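Local coordinates for beta sliding clamp (Bartonella birtlesii LL-WM9, PDB 6PTR), which probably encircles DNA as a ring-shaped head-to-tail homodimer, tethering DNA polymerases and other proteins to it and making them processive, at residues R294-L307 with Q320-F334. Residues are numbered along the deposited sequence; the frame is centred on the assembly and turned at random.
Sequences RAVKLTIEHGQLKL and QLAATYTSEPLEIGF
E331 OE2 is approached by two groups of the neighbouring strand: K297 NZ, 3.2 Å away in a salt bridge and coming from above the carboxylate plane, and T299 OG1, also at 3.2 Å, whose proton is not settled. The three side chains share one face of the four-stranded antiparallel sheet, order 315-322, 304-311, 295-301, 330-335, in the C-terminal domain of this subunit of the ring-shaped homodimer. The hairpin 295-307 supplies both inner strands, and 320-334 flanks it on either side. Paired bonds join V296 to F334, L298 to I332 and I300 to L330, the last with I300 N to L330 O at 2.7 Å; L305 and L321 are paired likewise at the other edge.

At the type II turn E301–Q304, residues 323-327 run past the hairpin tip. G303 N donates to a lone pair of Y325 O, while A323 N reaches G303 O from above its carbonyl plane. H302 NE2 adds a weak bond to S327 O.

On the face opposite E331, three pairs meet: L298 with I332, I300 with L330, L305 with L321. L305 and L321 continue onto helix 275-285, touching F278 and D277. F334 and V296 pack on L339 of helix 336-345. Standing anti to the backbone N, I300 CG2 is placed over the centre of the Y325 ring, 3.3 Å from the centroid and 8° off its normal, a CH-pi contact. S327 N lies above the other ring face, toward the rim, and Y325 OH donates to E328 O at 2.6 Å, which fixes the phenol end of the ring.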
loop_
_atom_site.group_PDB
_atom_site.type_symbol
_atom_site.label_atom_id
_atom_site.label_comp_id
_atom_site.label_asym_id
_atom_site.label_seq_id
_atom_site.Cartn_x
_atom_site.Cartn_y
_atom_site.Cartn_z
ATOM N N ARG C 294 9.892 -20.051 -9.624
ATOM C CA ARG C 294 8.558 -19.845 -10.152
ATOM C C ARG C 294 8.378 -20.644 -11.419
ATOM O O ARG C 294 7.716 -20.207 -12.357
ATOM C CB ARG C 294 8.309 -18.359 -10.424
ATOM C CG ARG C 294 8.972 -17.447 -9.421
ATOM C CD ARG C 294 8.052 -16.365 -8.915
ATOM N NE ARG C 294 8.310 -16.092 -7.504
ATOM C CZ ARG C 294 7.444 -16.321 -6.520
ATOM N NH1 ARG C 294 7.780 -16.045 -5.267
ATOM N NH2 ARG C 294 6.239 -16.806 -6.789
ATOM N N ALA C 295 8.990 -21.830 -11.488
ATOM C CA ALA C 295 8.927 -22.594 -12.721
ATOM C C ALA C 295 7.509 -23.106 -12.940
ATOM O O ALA C 295 6.833 -23.539 -12.001
ATOM C CB ALA C 295 9.916 -23.768 -12.677
ATOM N N VAL C 296 7.044 -23.030 -14.185
ATOM C CA VAL C 296 5.844 -23.739 -14.611
ATOM C C VAL C 296 6.225 -24.567 -15.827
ATOM O O VAL C 296 6.918 -24.079 -16.730
ATOM C CB VAL C 296 4.665 -22.784 -14.907
ATOM C CG1 VAL C 296 5.050 -21.740 -15.963
ATOM C CG2 VAL C 296 3.438 -23.570 -15.374
ATOM N N LYS C 297 5.825 -25.840 -15.819
ATOM C CA LYS C 297 6.077 -26.751 -16.927
ATOM C C LYS C 297 4.889 -26.748 -17.869
ATOM O O LYS C 297 3.747 -26.943 -17.442
ATOM C CB LYS C 297 6.323 -28.176 -16.418
ATOM C CG LYS C 297 6.449 -29.165 -17.552
ATOM C CD LYS C 297 6.965 -30.540 -17.099
ATOM C CE LYS C 297 5.969 -31.314 -16.313
ATOM N NZ LYS C 297 6.484 -32.729 -16.250
ATOM N N LEU C 298 5.160 -26.477 -19.137
ATOM C CA LEU C 298 4.169 -26.571 -20.200
ATOM C C LEU C 298 4.373 -27.908 -20.887
ATOM O O LEU C 298 5.444 -28.164 -21.451
ATOM C CB LEU C 298 4.310 -25.434 -21.218
ATOM C CG LEU C 298 3.863 -24.021 -20.836
ATOM C CD1 LEU C 298 4.549 -23.526 -19.598
ATOM C CD2 LEU C 298 4.103 -23.046 -22.006
ATOM N N THR C 299 3.357 -28.745 -20.859
ATOM C CA THR C 299 3.364 -29.983 -21.625
ATOM C C THR C 299 2.468 -29.765 -22.830
ATOM O O THR C 299 1.241 -29.669 -22.691
ATOM C CB THR C 299 2.886 -31.153 -20.776
ATOM O OG1 THR C 299 3.773 -31.292 -19.653
ATOM C CG2 THR C 299 2.887 -32.437 -21.599
ATOM N N ILE C 300 3.077 -29.682 -24.012
ATOM C CA ILE C 300 2.381 -29.241 -25.213
ATOM C C ILE C 300 2.162 -30.454 -26.091
ATOM O O ILE C 300 3.118 -31.158 -26.447
ATOM C CB ILE C 300 3.158 -28.157 -25.971
ATOM C CG1 ILE C 300 3.727 -27.119 -25.015
ATOM C CG2 ILE C 300 2.242 -27.460 -26.981
ATOM C CD1 ILE C 300 4.742 -26.217 -25.678
ATOM N N GLU C 301 0.902 -30.708 -26.417
ATOM C CA GLU C 301 0.507 -31.796 -27.291
ATOM C C GLU C 301 -0.437 -31.232 -28.344
ATOM O O GLU C 301 -0.806 -30.055 -28.310
ATOM C CB GLU C 301 -0.142 -32.937 -26.489
ATOM C CG GLU C 301 0.855 -33.972 -25.988
ATOM C CD GLU C 301 0.830 -34.167 -24.474
ATOM O OE1 GLU C 301 1.753 -34.833 -23.951
ATOM O OE2 GLU C 301 -0.103 -33.672 -23.806
ATOM N N HIS C 302 -0.802 -32.066 -29.310
ATOM C CA HIS C 302 -1.728 -31.622 -30.340
ATOM C C HIS C 302 -3.017 -31.109 -29.708
ATOM O O HIS C 302 -3.725 -31.851 -29.021
ATOM C CB HIS C 302 -2.013 -32.763 -31.316
ATOM C CG HIS C 302 -0.853 -33.098 -32.203
ATOM N ND1 HIS C 302 -0.875 -34.149 -33.095
ATOM C CD2 HIS C 302 0.362 -32.515 -32.339
ATOM C CE1 HIS C 302 0.275 -34.199 -33.743
ATOM N NE2 HIS C 302 1.044 -33.220 -33.304
ATOM N N GLY C 303 -3.304 -29.828 -29.924
ATOM C CA GLY C 303 -4.560 -29.240 -29.511
ATOM C C GLY C 303 -4.691 -28.932 -28.036
ATOM O O GLY C 303 -5.757 -28.460 -27.616
ATOM N N GLN C 304 -3.647 -29.143 -27.238
ATOM C CA GLN C 304 -3.813 -29.197 -25.790
ATOM C C GLN C 304 -2.552 -28.726 -25.081
ATOM O O GLN C 304 -1.441 -29.129 -25.433
ATOM C CB GLN C 304 -4.149 -30.631 -25.381
ATOM C CG GLN C 304 -4.314 -30.892 -23.922
ATOM C CD GLN C 304 -4.534 -32.368 -23.665
ATOM O OE1 GLN C 304 -3.729 -33.022 -23.001
ATOM N NE2 GLN C 304 -5.621 -32.908 -24.206
ATOM N N LEU C 305 -2.728 -27.899 -24.056
ATOM C CA LEU C 305 -1.614 -27.458 -23.234
ATOM C C LEU C 305 -1.915 -27.772 -21.777
ATOM O O LEU C 305 -2.949 -27.345 -21.250
ATOM C CB LEU C 305 -1.367 -25.956 -23.407
ATOM C CG LEU C 305 -0.371 -25.266 -22.486
ATOM C CD1 LEU C 305 1.013 -25.770 -22.781
ATOM C CD2 LEU C 305 -0.431 -23.773 -22.677
ATOM N N LYS C 306 -1.012 -28.499 -21.121
ATOM C CA LYS C 306 -1.101 -28.711 -19.679
ATOM C C LYS C 306 -0.018 -27.920 -18.974
ATOM O O LYS C 306 1.108 -27.818 -19.471
ATOM C CB LYS C 306 -0.963 -30.196 -19.320
ATOM C CG LYS C 306 -2.088 -31.059 -19.867
ATOM C CD LYS C 306 -2.103 -32.435 -19.212
ATOM C CE LYS C 306 -1.713 -33.527 -20.186
ATOM N NZ LYS C 306 -1.979 -34.870 -19.600
ATOM N N LEU C 307 -0.357 -27.383 -17.802
ATOM C CA LEU C 307 0.555 -26.593 -16.993
ATOM C C LEU C 307 0.737 -27.320 -15.675
ATOM O O LEU C 307 -0.234 -27.827 -15.121
ATOM C CB LEU C 307 -0.020 -25.199 -16.715
ATOM C CG LEU C 307 -0.397 -24.387 -17.934
ATOM C CD1 LEU C 307 -1.043 -23.086 -17.499
ATOM C CD2 LEU C 307 0.856 -24.116 -18.737
ATOM N N GLN C 320 -5.218 -27.063 -17.453
ATOM C CA GLN C 320 -5.165 -27.483 -18.848
ATOM C C GLN C 320 -5.960 -26.499 -19.696
ATOM O O GLN C 320 -6.979 -25.963 -19.250
ATOM C CB GLN C 320 -5.707 -28.910 -18.990
ATOM C CG GLN C 320 -5.683 -29.489 -20.388
ATOM C CD GLN C 320 -6.001 -30.970 -20.390
ATOM O OE1 GLN C 320 -5.778 -31.666 -19.397
ATOM N NE2 GLN C 320 -6.530 -31.459 -21.501
ATOM N N LEU C 321 -5.488 -26.269 -20.920
ATOM C CA LEU C 321 -6.134 -25.342 -21.837
ATOM C C LEU C 321 -6.141 -25.936 -23.230
ATOM O O LEU C 321 -5.239 -26.693 -23.600
ATOM C CB LEU C 321 -5.409 -23.995 -21.917
ATOM C CG LEU C 321 -5.080 -23.258 -20.642
ATOM C CD1 LEU C 321 -3.886 -22.383 -20.911
ATOM C CD2 LEU C 321 -6.292 -22.432 -20.252
ATOM N N ALA C 322 -7.159 -25.564 -24.004
ATOM C CA ALA C 322 -7.111 -25.779 -25.437
ATOM C C ALA C 322 -5.975 -24.958 -26.034
ATOM O O ALA C 322 -5.614 -23.890 -25.532
ATOM C CB ALA C 322 -8.445 -25.400 -26.081
ATOM N N ALA C 323 -5.375 -25.491 -27.087
ATOM C CA ALA C 323 -4.300 -24.788 -27.765
ATOM C C ALA C 323 -4.340 -25.184 -29.225
ATOM O O ALA C 323 -4.869 -26.234 -29.587
ATOM C CB ALA C 323 -2.934 -25.113 -27.156
ATOM N N THR C 324 -3.790 -24.325 -30.068
ATOM C CA THR C 324 -3.528 -24.684 -31.452
ATOM C C THR C 324 -2.057 -25.071 -31.534
ATOM O O THR C 324 -1.170 -24.247 -31.286
ATOM C CB THR C 324 -3.885 -23.535 -32.386
ATOM O OG1 THR C 324 -5.286 -23.261 -32.252
ATOM C CG2 THR C 324 -3.580 -23.904 -33.814
ATOM N N TYR C 325 -1.802 -26.335 -31.834
ATOM C CA TYR C 325 -0.440 -26.857 -31.838
ATOM C C TYR C 325 -0.468 -28.167 -32.595
ATOM O O TYR C 325 -1.239 -29.066 -32.244
ATOM C CB TYR C 325 0.073 -27.068 -30.429
ATOM C CG TYR C 325 1.519 -27.492 -30.345
ATOM C CD1 TYR C 325 2.532 -26.543 -30.329
ATOM C CD2 TYR C 325 1.872 -28.840 -30.240
ATOM C CE1 TYR C 325 3.855 -26.914 -30.244
ATOM C CE2 TYR C 325 3.202 -29.221 -30.147
ATOM C CZ TYR C 325 4.183 -28.250 -30.143
ATOM O OH TYR C 325 5.507 -28.595 -30.039
ATOM N N THR C 326 0.356 -28.265 -33.638
ATOM C CA THR C 326 0.382 -29.440 -34.493
ATOM C C THR C 326 1.785 -30.021 -34.637
ATOM O O THR C 326 2.002 -30.861 -35.515
ATOM C CB THR C 326 -0.201 -29.102 -35.878
ATOM O OG1 THR C 326 0.563 -28.057 -36.492
ATOM C CG2 THR C 326 -1.642 -28.638 -35.759
ATOM N N SER C 327 2.738 -29.608 -33.800
ATOM C CA SER C 327 4.116 -30.052 -33.921
ATOM C C SER C 327 4.389 -31.245 -33.004
ATOM O O SER C 327 3.497 -31.793 -32.354
ATOM C CB SER C 327 5.080 -28.908 -33.615
ATOM O OG SER C 327 4.859 -27.788 -34.457
ATOM N N GLU C 328 5.649 -31.652 -32.975
ATOM C CA GLU C 328 6.098 -32.704 -32.077
ATOM C C GLU C 328 5.812 -32.301 -30.632
ATOM O O GLU C 328 6.094 -31.156 -30.251
ATOM C CB GLU C 328 7.596 -32.933 -32.292
ATOM C CG GLU C 328 8.232 -34.044 -31.474
ATOM C CD GLU C 328 9.748 -34.078 -31.642
ATOM O OE1 GLU C 328 10.267 -33.345 -32.514
ATOM O OE2 GLU C 328 10.416 -34.834 -30.903
ATOM N N PRO C 329 5.235 -33.185 -29.813
ATOM C CA PRO C 329 4.972 -32.826 -28.410
ATOM C C PRO C 329 6.233 -32.308 -27.723
ATOM O O PRO C 329 7.350 -32.707 -28.045
ATOM C CB PRO C 329 4.487 -34.141 -27.794
ATOM C CG PRO C 329 3.861 -34.886 -28.984
ATOM C CD PRO C 329 4.738 -34.531 -30.155
ATOM N N LEU C 330 6.048 -31.391 -26.782
ATOM C CA LEU C 330 7.184 -30.746 -26.144
ATOM C C LEU C 330 6.843 -30.465 -24.695
ATOM O O LEU C 330 5.739 -30.008 -24.395
ATOM C CB LEU C 330 7.552 -29.443 -26.863
ATOM C CG LEU C 330 8.622 -28.531 -26.265
ATOM C CD1 LEU C 330 9.976 -29.223 -26.214
ATOM C CD2 LEU C 330 8.721 -27.257 -27.082
ATOM N N GLU C 331 7.800 -30.727 -23.806
ATOM C CA GLU C 331 7.730 -30.293 -22.417
ATOM C C GLU C 331 8.785 -29.215 -22.215
ATOM O O GLU C 331 9.975 -29.449 -22.478
ATOM C CB GLU C 331 7.966 -31.460 -21.455
ATOM C CG GLU C 331 6.907 -32.535 -21.501
ATOM C CD GLU C 331 6.991 -33.473 -20.295
ATOM O OE1 GLU C 331 7.859 -34.363 -20.294
ATOM O OE2 GLU C 331 6.202 -33.297 -19.342
ATOM N N ILE C 332 8.353 -28.040 -21.783
ATOM C CA ILE C 332 9.239 -26.894 -21.656
ATOM C C ILE C 332 8.800 -26.078 -20.456
ATOM O O ILE C 332 7.600 -25.910 -20.200
ATOM C CB ILE C 332 9.248 -26.059 -22.964
ATOM C CG1 ILE C 332 10.285 -24.929 -22.891
ATOM C CG2 ILE C 332 7.857 -25.501 -23.258
ATOM C CD1 ILE C 332 10.570 -24.302 -24.304
ATOM N N GLY C 333 9.774 -25.577 -19.706
ATOM C CA GLY C 333 9.509 -24.827 -18.496
ATOM C C GLY C 333 9.845 -23.363 -18.702
ATOM O O GLY C 333 10.758 -23.028 -19.451
ATOM N N PHE C 334 9.131 -22.503 -17.988
ATOM C CA PHE C 334 9.387 -21.068 -17.946
ATOM C C PHE C 334 9.142 -20.547 -16.542
ATOM O O PHE C 334 8.398 -21.135 -15.758
ATOM C CB PHE C 334 8.470 -20.279 -18.904
ATOM C CG PHE C 334 8.719 -20.558 -20.352
ATOM C CD1 PHE C 334 9.823 -20.015 -20.994
ATOM C CD2 PHE C 334 7.848 -21.358 -21.078
ATOM C CE1 PHE C 334 10.050 -20.267 -22.343
ATOM C CE2 PHE C 334 8.077 -21.625 -22.420
ATOM C CZ PHE C 334 9.175 -21.074 -23.055
#